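Local coordinates for HTH-type transcriptional regulator ascG (Escherichia coli, PDB 3BRQ), which represses transcription of the cryptic asc operon by sequence-specific binding to DNA, at residues Lys50-Leu55 against Arg265-Leu270; Tyr72-Arg77 against Asp98-Pro103. All blocks are in the same frame, centred on the assembly; numbering follows the deposited sequence.

Interaction 1. Residues Lys50-Leu55 against Arg265-Leu270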
loop_
_atom_site.group_PDB
_atom_site.type_symbol
_atom_site.label_atom_id
_atom_site.label_comp_id
_atom_site.label_asym_id
_atom_site.label_seq_id
_atom_site.Cartn_x
_atom_site.Cartn_y
_atom_site.Cartn_z
ATOM N N LYS B 50 -22.757 -9.183 -1.205
ATOM C CA LYS B 50 -23.460 -10.458 -1.094
ATOM C C LYS B 50 -23.975 -10.825 0.313
ATOM O O LYS B 50 -24.384 -11.976 0.526
ATOM C CB LYS B 50 -22.592 -11.592 -1.652
ATOM C CG LYS B 50 -22.227 -11.446 -3.169
ATOM C CD LYS B 50 -23.434 -11.609 -4.097
ATOM C CE LYS B 50 -23.078 -11.280 -5.586
ATOM N NZ LYS B 50 -24.273 -10.736 -6.360
ATOM N N GLY B 51 -23.912 -9.881 1.266
ATOM C CA GLY B 51 -24.479 -10.076 2.603
ATOM C C GLY B 51 -23.697 -10.991 3.518
ATOM O O GLY B 51 -24.275 -11.543 4.471
ATOM N N ARG B 52 -22.397 -11.170 3.221
ATOM C CA ARG B 52 -21.465 -11.904 4.078
ATOM C C ARG B 52 -20.624 -10.989 4.972
ATOM O O ARG B 52 -20.260 -9.895 4.572
ATOM C CB ARG B 52 -20.502 -12.771 3.231
ATOM C CG ARG B 52 -21.046 -14.129 2.831
ATOM C CD ARG B 52 -22.223 -14.026 1.852
ATOM N NE ARG B 52 -22.908 -15.303 1.679
ATOM C CZ ARG B 52 -23.740 -15.594 0.676
ATOM N NH1 ARG B 52 -24.007 -14.697 -0.271
ATOM N NH2 ARG B 52 -24.289 -16.809 0.602
ATOM N N GLN B 53 -20.259 -11.489 6.149
ATOM C CA GLN B 53 -19.250 -10.845 6.998
ATOM C C GLN B 53 -17.880 -11.300 6.537
ATOM O O GLN B 53 -17.682 -12.440 6.120
ATOM C CB GLN B 53 -19.412 -11.235 8.460
ATOM C CG GLN B 53 -20.708 -10.748 9.107
ATOM C CD GLN B 53 -20.858 -9.211 9.013
ATOM O OE1 GLN B 53 -19.869 -8.475 9.133
ATOM N NE2 GLN B 53 -22.084 -8.738 8.761
ATOM N N LEU B 54 -16.933 -10.392 6.652
ATOM C CA LEU B 54 -15.572 -10.654 6.276
ATOM C C LEU B 54 -14.719 -10.661 7.547
ATOM O O LEU B 54 -14.873 -9.758 8.399
ATOM C CB LEU B 54 -15.103 -9.522 5.370
ATOM C CG LEU B 54 -13.715 -9.677 4.763
ATOM C CD1 LEU B 54 -13.836 -10.565 3.568
ATOM C CD2 LEU B 54 -13.212 -8.323 4.371
ATOM N N LEU B 55 -13.835 -11.655 7.650
ATOM C CA LEU B 55 -12.814 -11.730 8.713
ATOM C C LEU B 55 -11.433 -11.908 8.071
ATOM O O LEU B 55 -11.269 -12.791 7.242
ATOM C CB LEU B 55 -13.062 -12.936 9.641
ATOM C CG LEU B 55 -14.080 -12.708 10.777
ATOM C CD1 LEU B 55 -14.158 -13.940 11.692
ATOM C CD2 LEU B 55 -13.731 -11.440 11.575
ATOM N N ARG B 265 -16.431 -17.214 -6.456
ATOM C CA ARG B 265 -16.492 -18.667 -6.345
ATOM C C ARG B 265 -16.717 -19.192 -4.937
ATOM O O ARG B 265 -17.484 -20.133 -4.759
ATOM C CB ARG B 265 -15.264 -19.322 -6.971
ATOM C CG ARG B 265 -15.251 -19.175 -8.495
ATOM C CD ARG B 265 -14.363 -20.239 -9.103
ATOM N NE ARG B 265 -13.849 -19.908 -10.443
ATOM C CZ ARG B 265 -12.842 -20.568 -11.044
ATOM N NH1 ARG B 265 -12.230 -21.586 -10.420
ATOM N NH2 ARG B 265 -12.423 -20.207 -12.264
ATOM N N LEU B 266 -16.058 -18.613 -3.925
ATOM C CA LEU B 266 -16.264 -19.080 -2.537
ATOM C C LEU B 266 -17.696 -18.875 -2.114
ATOM O O LEU B 266 -18.284 -19.766 -1.515
ATOM C CB LEU B 266 -15.298 -18.396 -1.543
ATOM C CG LEU B 266 -13.839 -18.858 -1.558
ATOM C CD1 LEU B 266 -12.917 -17.885 -0.722
ATOM C CD2 LEU B 266 -13.708 -20.309 -1.074
ATOM N N ILE B 267 -18.272 -17.705 -2.441
ATOM C CA ILE B 267 -19.671 -17.438 -2.143
ATOM C C ILE B 267 -20.593 -18.344 -2.970
ATOM O O ILE B 267 -21.579 -18.854 -2.451
ATOM C CB ILE B 267 -20.031 -15.948 -2.392
ATOM C CG1 ILE B 267 -19.299 -15.062 -1.377
ATOM C CG2 ILE B 267 -21.560 -15.724 -2.324
ATOM C CD1 ILE B 267 -19.354 -13.543 -1.731
ATOM N N PHE B 268 -20.269 -18.552 -4.244
ATOM C CA PHE B 268 -20.956 -19.589 -5.037
ATOM C C PHE B 268 -21.040 -20.923 -4.270
ATOM O O PHE B 268 -22.136 -21.492 -4.139
ATOM C CB PHE B 268 -20.310 -19.760 -6.438
ATOM C CG PHE B 268 -21.103 -20.659 -7.384
ATOM C CD1 PHE B 268 -22.494 -20.611 -7.423
ATOM C CD2 PHE B 268 -20.444 -21.580 -8.202
ATOM C CE1 PHE B 268 -23.244 -21.457 -8.290
ATOM C CE2 PHE B 268 -21.171 -22.425 -9.072
ATOM C CZ PHE B 268 -22.577 -22.349 -9.114
HETATM N N MSE B 269 -19.910 -21.407 -3.739
HETATM C CA MSE B 269 -19.881 -22.703 -2.984
HETATM C C MSE B 269 -20.860 -22.704 -1.788
HETATM O O MSE B 269 -21.631 -23.647 -1.576
HETATM C CB MSE B 269 -18.475 -23.011 -2.441
HETATM C CG MSE B 269 -17.379 -23.145 -3.452
HETATM SE SE MSE B 269 -17.918 -24.195 -4.945
HETATM C CE MSE B 269 -16.831 -23.230 -6.276
ATOM N N LEU B 270 -20.840 -21.606 -1.043
ATOM C CA LEU B 270 -21.746 -21.400 0.085
ATOM C C LEU B 270 -23.211 -21.388 -0.315
ATOM O O LEU B 270 -24.073 -21.681 0.535
ATOM C CB LEU B 270 -21.392 -20.118 0.830
ATOM C CG LEU B 270 -19.995 -20.141 1.486
ATOM C CD1 LEU B 270 -19.781 -18.881 2.324
ATOM C CD2 LEU B 270 -19.773 -21.367 2.336
#
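The NH2 of Arg-52 is gripped by two groups beyond the two segments, by a salt bridge to Asp-271 OD1 just past the end of helix 255-270 and by a hydrogen bond to Gln-20 OE1. Held there, the guanidinium lies against Ile-267: the methyl CG2 comes over one face, 3.3 Å above the plane and offset toward the rim, nearest to Arg-52 NH1 at 3.4 Å. That same NH1 also turns back to the carbonyl O of Lys-50, a weak bond of 2.9 Å bent to 128°. The bend of the Arg-52 chain at chi2 (67°) brings NH1 back toward that carbonyl. Farther along the helix, Leu-270 CB stands 4.4 Å from Arg-52 NH2. The other branch of Ile-267 serves Lys-50, whose CB and CG both lie 3.8 Å from Ile-267 CD1; the two side chains cross at about a right angle, and the ammonium end of Lys-50 leads away. Ile-267 thus reaches both residues, and it also packs on Leu-22 of the neighbouring strand 21-27. Between Lys-50 and Arg-52, Gly-51 with its positive phi is the C-prime residue of a Schellman motif that ends helix 36-49, in the helix-to-strand turn of a parallel alpha/beta domain of the LacI-family, periplasmic-binding-protein-like fold.

Interaction 2. Residues Tyr72-Arg77 against Asp98-Pro103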
loop_
_atom_site.group_PDB
_atom_site.type_symbol
_atom_site.label_atom_id
_atom_site.label_comp_id
_atom_site.label_asym_id
_atom_site.label_seq_id
_atom_site.Cartn_x
_atom_site.Cartn_y
_atom_site.Cartn_z
ATOM N N TYR B 72 -7.532 -21.347 12.957
ATOM C CA TYR B 72 -8.101 -20.314 13.796
ATOM C C TYR B 72 -9.412 -19.844 13.201
ATOM O O TYR B 72 -10.420 -19.813 13.893
ATOM C CB TYR B 72 -7.128 -19.149 13.965
ATOM C CG TYR B 72 -7.639 -17.994 14.811
ATOM C CD1 TYR B 72 -8.014 -18.185 16.152
ATOM C CD2 TYR B 72 -7.762 -16.719 14.275
ATOM C CE1 TYR B 72 -8.489 -17.119 16.937
ATOM C CE2 TYR B 72 -8.241 -15.638 15.068
ATOM C CZ TYR B 72 -8.598 -15.858 16.396
ATOM O OH TYR B 72 -9.089 -14.805 17.187
ATOM N N LEU B 73 -9.416 -19.462 11.935
ATOM C CA LEU B 73 -10.646 -18.933 11.328
ATOM C C LEU B 73 -11.791 -19.913 11.271
ATOM O O LEU B 73 -12.931 -19.538 11.500
ATOM C CB LEU B 73 -10.407 -18.327 9.936
ATOM C CG LEU B 73 -9.660 -16.997 9.826
ATOM C CD1 LEU B 73 -9.525 -16.639 8.361
ATOM C CD2 LEU B 73 -10.356 -15.836 10.607
ATOM N N LEU B 74 -11.485 -21.162 10.986
ATOM C CA LEU B 74 -12.496 -22.208 11.060
ATOM C C LEU B 74 -13.120 -22.380 12.464
ATOM O O LEU B 74 -14.354 -22.558 12.603
ATOM C CB LEU B 74 -11.876 -23.519 10.596
ATOM C CG LEU B 74 -11.483 -23.379 9.144
ATOM C CD1 LEU B 74 -10.929 -24.733 8.653
ATOM C CD2 LEU B 74 -12.725 -22.906 8.296
ATOM N N ASP B 75 -12.276 -22.249 13.497
ATOM C CA ASP B 75 -12.705 -22.400 14.867
ATOM C C ASP B 75 -13.477 -21.134 15.254
ATOM O O ASP B 75 -14.097 -21.083 16.326
ATOM C CB ASP B 75 -11.487 -22.525 15.766
ATOM C CG ASP B 75 -10.758 -23.842 15.584
ATOM O OD1 ASP B 75 -11.293 -24.714 14.905
ATOM O OD2 ASP B 75 -9.661 -24.010 16.123
ATOM N N LEU B 76 -13.413 -20.102 14.427
ATOM C CA LEU B 76 -14.317 -18.964 14.641
ATOM C C LEU B 76 -15.587 -19.181 13.811
ATOM O O LEU B 76 -16.466 -18.327 13.786
ATOM C CB LEU B 76 -13.632 -17.652 14.297
ATOM C CG LEU B 76 -12.377 -17.365 15.125
ATOM C CD1 LEU B 76 -11.748 -16.067 14.627
ATOM C CD2 LEU B 76 -12.723 -17.303 16.610
ATOM N N ARG B 77 -15.692 -20.351 13.186
ATOM C CA ARG B 77 -16.821 -20.677 12.310
ATOM C C ARG B 77 -16.940 -19.771 11.083
ATOM O O ARG B 77 -18.046 -19.415 10.682
ATOM C CB ARG B 77 -18.178 -20.713 13.053
ATOM C CG ARG B 77 -19.081 -21.876 12.599
ATOM C CD ARG B 77 -20.572 -21.676 12.954
ATOM N NE ARG B 77 -20.795 -21.382 14.365
ATOM C CZ ARG B 77 -21.815 -21.864 15.092
ATOM N NH1 ARG B 77 -22.705 -22.705 14.549
ATOM N NH2 ARG B 77 -21.941 -21.514 16.372
ATOM N N ASP B 98 -8.061 -30.972 1.569
ATOM C CA ASP B 98 -8.577 -32.333 1.721
ATOM C C ASP B 98 -9.036 -32.619 3.176
ATOM O O ASP B 98 -10.042 -33.312 3.394
ATOM C CB ASP B 98 -7.470 -33.332 1.355
ATOM C CG ASP B 98 -7.165 -33.370 -0.128
ATOM O OD1 ASP B 98 -7.953 -32.820 -0.940
ATOM O OD2 ASP B 98 -6.129 -33.988 -0.496
ATOM N N ALA B 99 -8.286 -32.089 4.153
ATOM C CA ALA B 99 -8.600 -32.283 5.579
ATOM C C ALA B 99 -9.812 -31.496 6.088
ATOM O O ALA B 99 -10.136 -31.561 7.278
ATOM C CB ALA B 99 -7.371 -31.942 6.443
ATOM N N HIS B 100 -10.496 -30.768 5.220
ATOM C CA HIS B 100 -11.581 -29.919 5.700
ATOM C C HIS B 100 -12.765 -29.940 4.796
ATOM O O HIS B 100 -12.628 -30.028 3.583
ATOM C CB HIS B 100 -11.155 -28.464 5.858
ATOM C CG HIS B 100 -10.070 -28.252 6.867
ATOM N ND1 HIS B 100 -10.324 -28.140 8.216
ATOM C CD2 HIS B 100 -8.730 -28.110 6.718
ATOM C CE1 HIS B 100 -9.186 -27.917 8.854
ATOM N NE2 HIS B 100 -8.199 -27.928 7.972
ATOM N N SER B 101 -13.935 -29.764 5.399
ATOM C CA SER B 101 -15.172 -29.811 4.661
ATOM C C SER B 101 -15.555 -28.447 4.065
ATOM O O SER B 101 -16.203 -28.368 3.005
ATOM C CB SER B 101 -16.256 -30.321 5.590
ATOM O OG SER B 101 -17.264 -30.897 4.816
ATOM N N GLN B 102 -15.178 -27.378 4.761
ATOM C CA GLN B 102 -15.537 -26.009 4.348
ATOM C C GLN B 102 -14.817 -25.676 3.031
ATOM O O GLN B 102 -13.709 -26.154 2.788
ATOM C CB GLN B 102 -15.139 -24.979 5.430
ATOM C CG GLN B 102 -15.769 -25.136 6.797
ATOM C CD GLN B 102 -14.985 -26.086 7.707
ATOM O OE1 GLN B 102 -14.357 -27.047 7.236
ATOM N NE2 GLN B 102 -15.030 -25.827 9.019
ATOM N N PRO B 103 -15.434 -24.855 2.178
ATOM C CA PRO B 103 -14.799 -24.423 0.954
ATOM C C PRO B 103 -13.533 -23.605 1.274
ATOM O O PRO B 103 -13.634 -22.572 1.946
ATOM C CB PRO B 103 -15.857 -23.504 0.333
ATOM C CG PRO B 103 -17.120 -23.972 0.931
ATOM C CD PRO B 103 -16.756 -24.228 2.331
HETATM O O HOH W 1 -16.286 -23.307 10.062
#
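Leu-74 pushes its two methyls into different partners on the loop that follows helix 90-98. The tighter half is a CH-pi contact: CD1 of Leu-74 sits over a face of the His-100 imidazole, 3.8 Å from the ring centroid and 28° off the normal. It is displaced toward ND1 of His-100, its closest ring atom at 3.5 Å. The second methyl, CD2, meets the amide end of Gln-102, which approaches from the opposite direction and brings NE2 to 3.8 Å. This joins the C-terminal end of helix 63-75, closed by a Schellman motif with Arg-77 as its C-prime residue, to the link between helix 90-98 and strand 104-107 in the parallel alpha/beta domain; Leu-74 also packs on Ile-81 of strand 80-84. An alanine here would lose both methyls, and is likely to leave a gap over that face of the imidazole and let the Gln-102 amide turn more freely. The looser side is bridged by water: one molecule accepts from Gln-102 NE2 at 3.0 Å and donates to the backbone O of Leu-74 over a longer 3.3 Å. The bend of the Gln-102 chain at chi2 (87°) carries its amide to this water.

Overall arrangement
Both contacts are partly buried and lie in the same parallel alpha/beta domain, their centres about 14 Å apart. Each rests on one buried aliphatic residue, which in interaction 1 meets a charged guanidinium, held by partners beyond the segments, and the aliphatic start of a lysine, and in interaction 2 an imidazole face and an amide with a bridging water. Strand 53-60 leads directly into helix 63-75, and Leu-55 packs on Leu-73 between them. Pro-103 of interaction 2 also packs on Leu-266, Met-269 and Leu-270 of helix 255-270. Both regions reach the second subunit: Leu-55 continues the sheet through an antiparallel ladder, and Tyr-72 OH is hydrogen-bonded to Thr-21 OG1 of that subunit.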